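Local coordinates for protein 1-carboxybiuret hydrolase subunit AtzE (Pseudomonas sp., PDB 6C62) that hydrolyses 1-carboxybiuret to urea-1,3-dicarboxylate and ammonia, a step in the bacterial breakdown of the herbicide atrazine, at residues A17-E22 with A46-D51; T27-T31 with A159-V163. One frame throughout, in Å; residues are numbered along the deposited sequence.

Contact 1: A17-E22 with A46-D51; sequences ARDVCE and ARAEAD
R18, E22, R47 and D51 form a salt-bridge network along one side of an antiparallel helix pair of the amidase fold, in which segments 17-22 and 46-51, on helices 17-35 and 43-58, run at 153° to each other. Small residues let the two backbones come close, the local axes lying 8.3 Å apart. The apolar part of the seam consists of A50, whose CB sits 3.8 Å from CB of C21 and near the backbone of A17, and of C21 SG against CB of A46. A46 also packs on V113 and L115 of strand 113-118, which joins the second helix to the main sheet.

The charged part is built round the carboxylate of E22. R47 approaches it side-on, NH2 donating to OE1 and NE to OE2 through their syn lone pairs, with the two flat groups nearly coplanar. R18, one turn before E22, brings NE to the anti lone pair of the same OE2, and its NH1 adds a longer bond. Because the R18 chain bends at chi2 (62°), its guanidinium lies over the CB and CG of R47 and still reaches the second helix, where NH2 bonds D51 OD1 at 2.9 Å. The shared carboxylate probably offsets the proximity of the two arginines. E22 OE2 thus accepts three N-H groups, R18 NE and R47 NE each at 2.8 Å and R18 NH1 at 3.3 Å.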
ATOM      1  N   ALA A  17      46.604  -5.504  -0.089  1.00 17.07           N
ATOM      2  CA  ALA A  17      45.336  -4.984  -0.572  1.00 15.65           C
ATOM      3  C   ALA A  17      45.562  -3.872  -1.597  1.00 15.55           C
ATOM      4  O   ALA A  17      44.838  -3.744  -2.605  1.00 15.43           O
ATOM      5  CB  ALA A  17      44.468  -4.502   0.595  1.00 15.42           C
ATOM      6  N   ARG A  18      46.559  -3.038  -1.340  1.00 16.71           N
ATOM      7  CA  ARG A  18      46.879  -1.977  -2.278  1.00 18.48           C
ATOM      8  C   ARG A  18      47.267  -2.550  -3.651  1.00 18.79           C
ATOM      9  O   ARG A  18      46.850  -1.999  -4.679  1.00 19.48           O
ATOM     10  CB  ARG A  18      47.972  -1.056  -1.708  1.00 18.36           C
ATOM     11  CG  ARG A  18      48.429   0.095  -2.597  1.00 21.34           C
ATOM     12  CD  ARG A  18      47.243   1.021  -2.844  1.00 25.91           C
ATOM     13  NE  ARG A  18      47.592   2.134  -3.703  1.00 26.12           N
ATOM     14  CZ  ARG A  18      48.160   3.267  -3.324  1.00 29.20           C
ATOM     15  NH1 ARG A  18      48.454   4.187  -4.257  1.00 29.77           N
ATOM     16  NH2 ARG A  18      48.419   3.521  -2.046  1.00 27.27           N
ATOM     17  N   ASP A  19      48.051  -3.618  -3.697  1.00 19.18           N
ATOM     18  CA  ASP A  19      48.363  -4.248  -5.015  1.00 21.34           C
ATOM     19  C   ASP A  19      47.142  -4.815  -5.733  1.00 20.15           C
ATOM     20  O   ASP A  19      47.040  -4.742  -6.967  1.00 18.83           O
ATOM     21  CB  ASP A  19      49.395  -5.396  -4.866  1.00 24.34           C
ATOM     22  CG  ASP A  19      50.837  -4.890  -4.624  1.00 30.85           C
ATOM     23  OD1 ASP A  19      51.108  -3.685  -4.773  1.00 38.54           O
ATOM     24  OD2 ASP A  19      51.705  -5.730  -4.302  1.00 39.29           O
ATOM     25  N   VAL A  20      46.244  -5.418  -4.969  1.00 17.50           N
ATOM     26  CA  VAL A  20      44.988  -5.929  -5.510  1.00 16.14           C
ATOM     27  C   VAL A  20      44.136  -4.797  -6.094  1.00 16.44           C
ATOM     28  O   VAL A  20      43.604  -4.923  -7.192  1.00 13.87           O
ATOM     29  CB  VAL A  20      44.191  -6.723  -4.455  1.00 16.53           C
ATOM     30  CG1 VAL A  20      42.787  -7.039  -4.958  1.00 18.06           C
ATOM     31  CG2 VAL A  20      44.918  -8.036  -4.180  1.00 16.43           C
ATOM     32  N   CYS A  21      44.048  -3.687  -5.361  1.00 16.09           N
ATOM     33  CA  CYS A  21      43.379  -2.486  -5.845  1.00 17.11           C
ATOM     34  C   CYS A  21      43.995  -1.914  -7.162  1.00 18.77           C
ATOM     35  O   CYS A  21      43.274  -1.610  -8.157  1.00 14.80           O
ATOM     36  CB  CYS A  21      43.433  -1.423  -4.718  1.00 19.54           C
ATOM     37  SG  CYS A  21      42.780   0.148  -5.213  1.00 23.99           S
ATOM     38  N   GLU A  22      45.322  -1.772  -7.182  1.00 19.02           N
ATOM     39  CA  GLU A  22      46.011  -1.287  -8.376  1.00 20.32           C
ATOM     40  C   GLU A  22      45.834  -2.220  -9.607  1.00 19.94           C
ATOM     41  O   GLU A  22      45.643  -1.721 -10.705  1.00 18.90           O
ATOM     42  CB  GLU A  22      47.508  -1.097  -8.107  1.00 23.65           C
ATOM     43  CG  GLU A  22      47.888  -0.030  -7.086  1.00 26.91           C
ATOM     44  CD  GLU A  22      47.391   1.367  -7.432  1.00 29.52           C
ATOM     45  OE1 GLU A  22      47.214   1.676  -8.632  1.00 32.45           O
ATOM     46  OE2 GLU A  22      47.183   2.169  -6.506  1.00 24.61           O
ATOM     47  N   ALA A  46      39.402   4.324  -3.271  1.00 14.02           N
ATOM     48  CA  ALA A  46      39.835   2.961  -3.352  1.00 13.53           C
ATOM     49  C   ALA A  46      41.213   2.775  -2.744  1.00 13.87           C
ATOM     50  O   ALA A  46      41.451   1.813  -2.028  1.00 13.35           O
ATOM     51  CB  ALA A  46      39.871   2.521  -4.786  1.00 13.96           C
ATOM     52  N   ARG A  47      42.130   3.669  -3.099  1.00 14.26           N
ATOM     53  CA  ARG A  47      43.486   3.536  -2.623  1.00 14.29           C
ATOM     54  C   ARG A  47      43.561   3.724  -1.100  1.00 13.23           C
ATOM     55  O   ARG A  47      44.321   2.993  -0.463  1.00 13.42           O
ATOM     56  CB  ARG A  47      44.447   4.506  -3.328  1.00 14.33           C
ATOM     57  CG  ARG A  47      44.676   4.094  -4.751  1.00 16.43           C
ATOM     58  CD  ARG A  47      45.341   5.167  -5.609  1.00 18.37           C
ATOM     59  NE  ARG A  47      45.843   4.605  -6.854  1.00 20.71           N
ATOM     60  CZ  ARG A  47      46.092   5.301  -7.957  1.00 25.74           C
ATOM     61  NH1 ARG A  47      45.895   6.618  -7.991  1.00 29.31           N
ATOM     62  NH2 ARG A  47      46.534   4.680  -9.025  1.00 25.85           N
ATOM     63  N   ALA A  48      42.789   4.664  -0.556  1.00 12.56           N
ATOM     64  CA  ALA A  48      42.794   4.891   0.902  1.00 13.89           C
ATOM     65  C   ALA A  48      42.152   3.713   1.628  1.00 14.36           C
ATOM     66  O   ALA A  48      42.644   3.333   2.705  1.00 16.08           O
ATOM     67  CB  ALA A  48      42.075   6.157   1.281  1.00 13.58           C
ATOM     68  N   GLU A  49      41.095   3.111   1.065  1.00 14.14           N
ATOM     69  CA  GLU A  49      40.488   1.925   1.673  1.00 14.97           C
ATOM     70  C   GLU A  49      41.422   0.721   1.714  1.00 15.44           C
ATOM     71  O   GLU A  49      41.512   0.009   2.753  1.00 13.12           O
ATOM     72  CB  GLU A  49      39.136   1.557   1.040  1.00 16.27           C
ATOM     73  CG  GLU A  49      37.992   2.506   1.444  1.00 18.43           C
ATOM     74  CD  GLU A  49      36.653   2.287   0.663  1.00 21.77           C
ATOM     75  OE1 GLU A  49      36.626   1.611  -0.401  1.00 23.91           O
ATOM     76  OE2 GLU A  49      35.599   2.849   1.070  1.00 26.76           O
ATOM     77  N   ALA A  50      42.107   0.498   0.595  1.00 14.49           N
ATOM     78  CA  ALA A  50      43.064  -0.605   0.474  1.00 14.90           C
ATOM     79  C   ALA A  50      44.242  -0.377   1.456  1.00 15.56           C
ATOM     80  O   ALA A  50      44.641  -1.317   2.221  1.00 15.25           O
ATOM     81  CB  ALA A  50      43.548  -0.728  -0.968  1.00 13.56           C
ATOM     82  N   ASP A  51      44.759   0.846   1.460  1.00 15.81           N
ATOM     83  CA  ASP A  51      45.796   1.210   2.416  1.00 17.75           C
ATOM     84  C   ASP A  51      45.390   0.899   3.892  1.00 16.14           C
ATOM     85  O   ASP A  51      46.188   0.376   4.681  1.00 16.90           O
ATOM     86  CB  ASP A  51      46.160   2.669   2.296  1.00 20.83           C
ATOM     87  CG  ASP A  51      47.116   2.973   1.079  1.00 28.33           C
ATOM     88  OD1 ASP A  51      47.590   2.051   0.307  1.00 26.68           O
ATOM     89  OD2 ASP A  51      47.428   4.192   0.910  1.00 29.60           O
TER

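Contact 2: T27-T31 with A159-V163; sequences TIGAT and AAGQV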
ATOM      1  N   THR A  27      43.221  -2.965 -14.892  1.00 14.60           N
ATOM      2  CA  THR A  27      42.277  -3.693 -15.774  1.00 15.96           C
ATOM      3  C   THR A  27      41.129  -2.807 -16.275  1.00 15.73           C
ATOM      4  O   THR A  27      40.759  -2.826 -17.458  1.00 15.91           O
ATOM      5  CB  THR A  27      41.705  -4.904 -15.052  1.00 16.35           C
ATOM      6  OG1 THR A  27      42.801  -5.708 -14.613  1.00 16.39           O
ATOM      7  CG2 THR A  27      40.810  -5.758 -15.977  1.00 17.61           C
ATOM      8  N   ILE A  28      40.605  -1.972 -15.388  1.00 15.37           N
ATOM      9  CA  ILE A  28      39.547  -1.048 -15.777  1.00 15.71           C
ATOM     10  C   ILE A  28      40.107  -0.100 -16.850  1.00 15.99           C
ATOM     11  O   ILE A  28      39.468   0.112 -17.891  1.00 15.01           O
ATOM     12  CB  ILE A  28      38.998  -0.289 -14.554  1.00 14.91           C
ATOM     13  CG1 ILE A  28      38.227  -1.273 -13.675  1.00 15.54           C
ATOM     14  CG2 ILE A  28      38.095   0.866 -14.994  1.00 16.29           C
ATOM     15  CD1 ILE A  28      38.019  -0.751 -12.251  1.00 16.54           C
ATOM     16  N   GLY A  29      41.294   0.457 -16.600  1.00 16.39           N
ATOM     17  CA  GLY A  29      41.925   1.398 -17.539  1.00 16.84           C
ATOM     18  C   GLY A  29      42.101   0.755 -18.893  1.00 18.65           C
ATOM     19  O   GLY A  29      41.849   1.387 -19.914  1.00 19.75           O
ATOM     20  N   ALA A  30      42.523  -0.500 -18.915  1.00 20.90           N
ATOM     21  CA  ALA A  30      42.768  -1.170 -20.197  1.00 23.02           C
ATOM     22  C   ALA A  30      41.552  -1.676 -20.950  1.00 24.81           C
ATOM     23  O   ALA A  30      41.624  -1.797 -22.178  1.00 25.64           O
ATOM     24  CB  ALA A  30      43.741  -2.301 -20.024  1.00 23.07           C
ATOM     25  N   THR A  31      40.442  -1.975 -20.268  1.00 20.65           N
ATOM     26  CA  THR A  31      39.288  -2.637 -20.890  1.00 19.89           C
ATOM     27  C   THR A  31      38.038  -1.775 -20.990  1.00 17.54           C
ATOM     28  O   THR A  31      37.176  -2.043 -21.816  1.00 15.00           O
ATOM     29  CB  THR A  31      38.872  -3.908 -20.095  1.00 22.77           C
ATOM     30  OG1 THR A  31      38.524  -3.541 -18.727  1.00 23.99           O
ATOM     31  CG2 THR A  31      40.013  -4.935 -20.104  1.00 25.19           C
ATOM     32  N   ALA A 159      32.191  -9.926 -15.757  1.00 11.90           N
ATOM     33  CA  ALA A 159      32.550 -10.818 -16.837  1.00 11.85           C
ATOM     34  C   ALA A 159      33.856 -10.352 -17.516  1.00 13.00           C
ATOM     35  O   ALA A 159      34.573 -11.152 -18.028  1.00 14.45           O
ATOM     36  CB  ALA A 159      31.462 -10.923 -17.842  1.00 11.97           C
ATOM     37  N   ALA A 160      34.158  -9.081 -17.476  1.00 12.97           N
ATOM     38  CA  ALA A 160      35.407  -8.542 -18.021  1.00 14.15           C
ATOM     39  C   ALA A 160      36.573  -8.694 -17.055  1.00 14.77           C
ATOM     40  O   ALA A 160      37.662  -8.246 -17.402  1.00 15.72           O
ATOM     41  CB  ALA A 160      35.222  -7.056 -18.333  1.00 12.90           C
ATOM     42  N   GLY A 161      36.387  -9.269 -15.859  1.00 15.11           N
ATOM     43  CA  GLY A 161      37.448  -9.377 -14.868  1.00 15.53           C
ATOM     44  C   GLY A 161      37.860  -8.070 -14.189  1.00 16.01           C
ATOM     45  O   GLY A 161      38.914  -8.009 -13.589  1.00 13.34           O
ATOM     46  N   GLN A 162      37.032  -7.009 -14.256  1.00 15.97           N
ATOM     47  CA  GLN A 162      37.394  -5.710 -13.639  1.00 15.32           C
ATOM     48  C   GLN A 162      37.228  -5.768 -12.111  1.00 15.42           C
ATOM     49  O   GLN A 162      38.073  -5.265 -11.393  1.00 16.68           O
ATOM     50  CB  GLN A 162      36.581  -4.552 -14.217  1.00 15.51           C
ATOM     51  CG  GLN A 162      36.824  -4.297 -15.722  1.00 16.55           C
ATOM     52  CD  GLN A 162      35.748  -3.437 -16.383  1.00 18.48           C
ATOM     53  OE1 GLN A 162      34.739  -3.142 -15.758  1.00 18.20           O
ATOM     54  NE2 GLN A 162      35.967  -3.008 -17.625  1.00 19.18           N
ATOM     55  N   VAL A 163      36.116  -6.322 -11.648  1.00 13.89           N
ATOM     56  CA  VAL A 163      35.896  -6.574 -10.238  1.00 13.48           C
ATOM     57  C   VAL A 163      35.258  -7.926 -10.037  1.00 11.93           C
ATOM     58  O   VAL A 163      34.607  -8.431 -10.927  1.00 12.13           O
ATOM     59  CB  VAL A 163      34.992  -5.474  -9.555  1.00 13.95           C
ATOM     60  CG1 VAL A 163      35.714  -4.159  -9.535  1.00 13.73           C
ATOM     61  CG2 VAL A 163      33.678  -5.299 -10.278  1.00 14.82           C
TER
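Q162 lays its side chain against the last turns of helix 17-35, touching I28 with its methylenes and T31 with its amide. It belongs to the loop that joins helix 152-159 to strand 165-170 of the main sheet. That helix ends in a Schellman motif, in which G161 takes up a positive phi, and Q162 follows directly.

In Q162, CG stands anti to the carbonyl carbon (chi1 -64°) and the chain is extended beyond it, which carries the amide along the helix to T31. CB and CG cross I28 at about a right angle, and I28 CG1 approaches Q162 CB to 3.7 Å. At the far end NE2 donates to T31 OG1 over 2.8 Å, nearly straight at 168° and with the hydroxyl oxygen in the amide plane. A second acceptor for NE2 is OD1 of D32, the next residue of the helix.

T31 holds its OG1 between the backbone N and the carbonyl carbon (chi1 60°), and from there the hydroxyl donates back to T27 O at 2.7 Å. T31 N bonds the same carbonyl from the opposite face of its plane. The T27 hydroxyl bonds E23 O, one turn earlier, while its methyl CG2 rests 3.8 Å from G161 O.

The T31 hydroxyl, donating to T27 O, is left with its oxygen as acceptor for the glutamine N-H, so the chain of bonds from Q162 to the helix backbone has a defined direction.

In the fold
Both contacts use helix 17-35, its start in contact 1 and a later part in contact 2, and their centres are 16 Å apart with no direct touch. In contact 1 half of the touching residues are buried and none is fully exposed; contact 2 has two buried residues, I28 and Q162, among six and an exposed G161, although it lies nearer the centre of the chain, about 19 Å between centres against about 25 Å. Contact 1 pairs two helices close in sequence and relies on charge along its more exposed side. In contact 2 the same helix meets a distant loop through a neutral amide, a hydroxyl and aliphatic carbons. Strand 113-118 touches both, through A46 and I28.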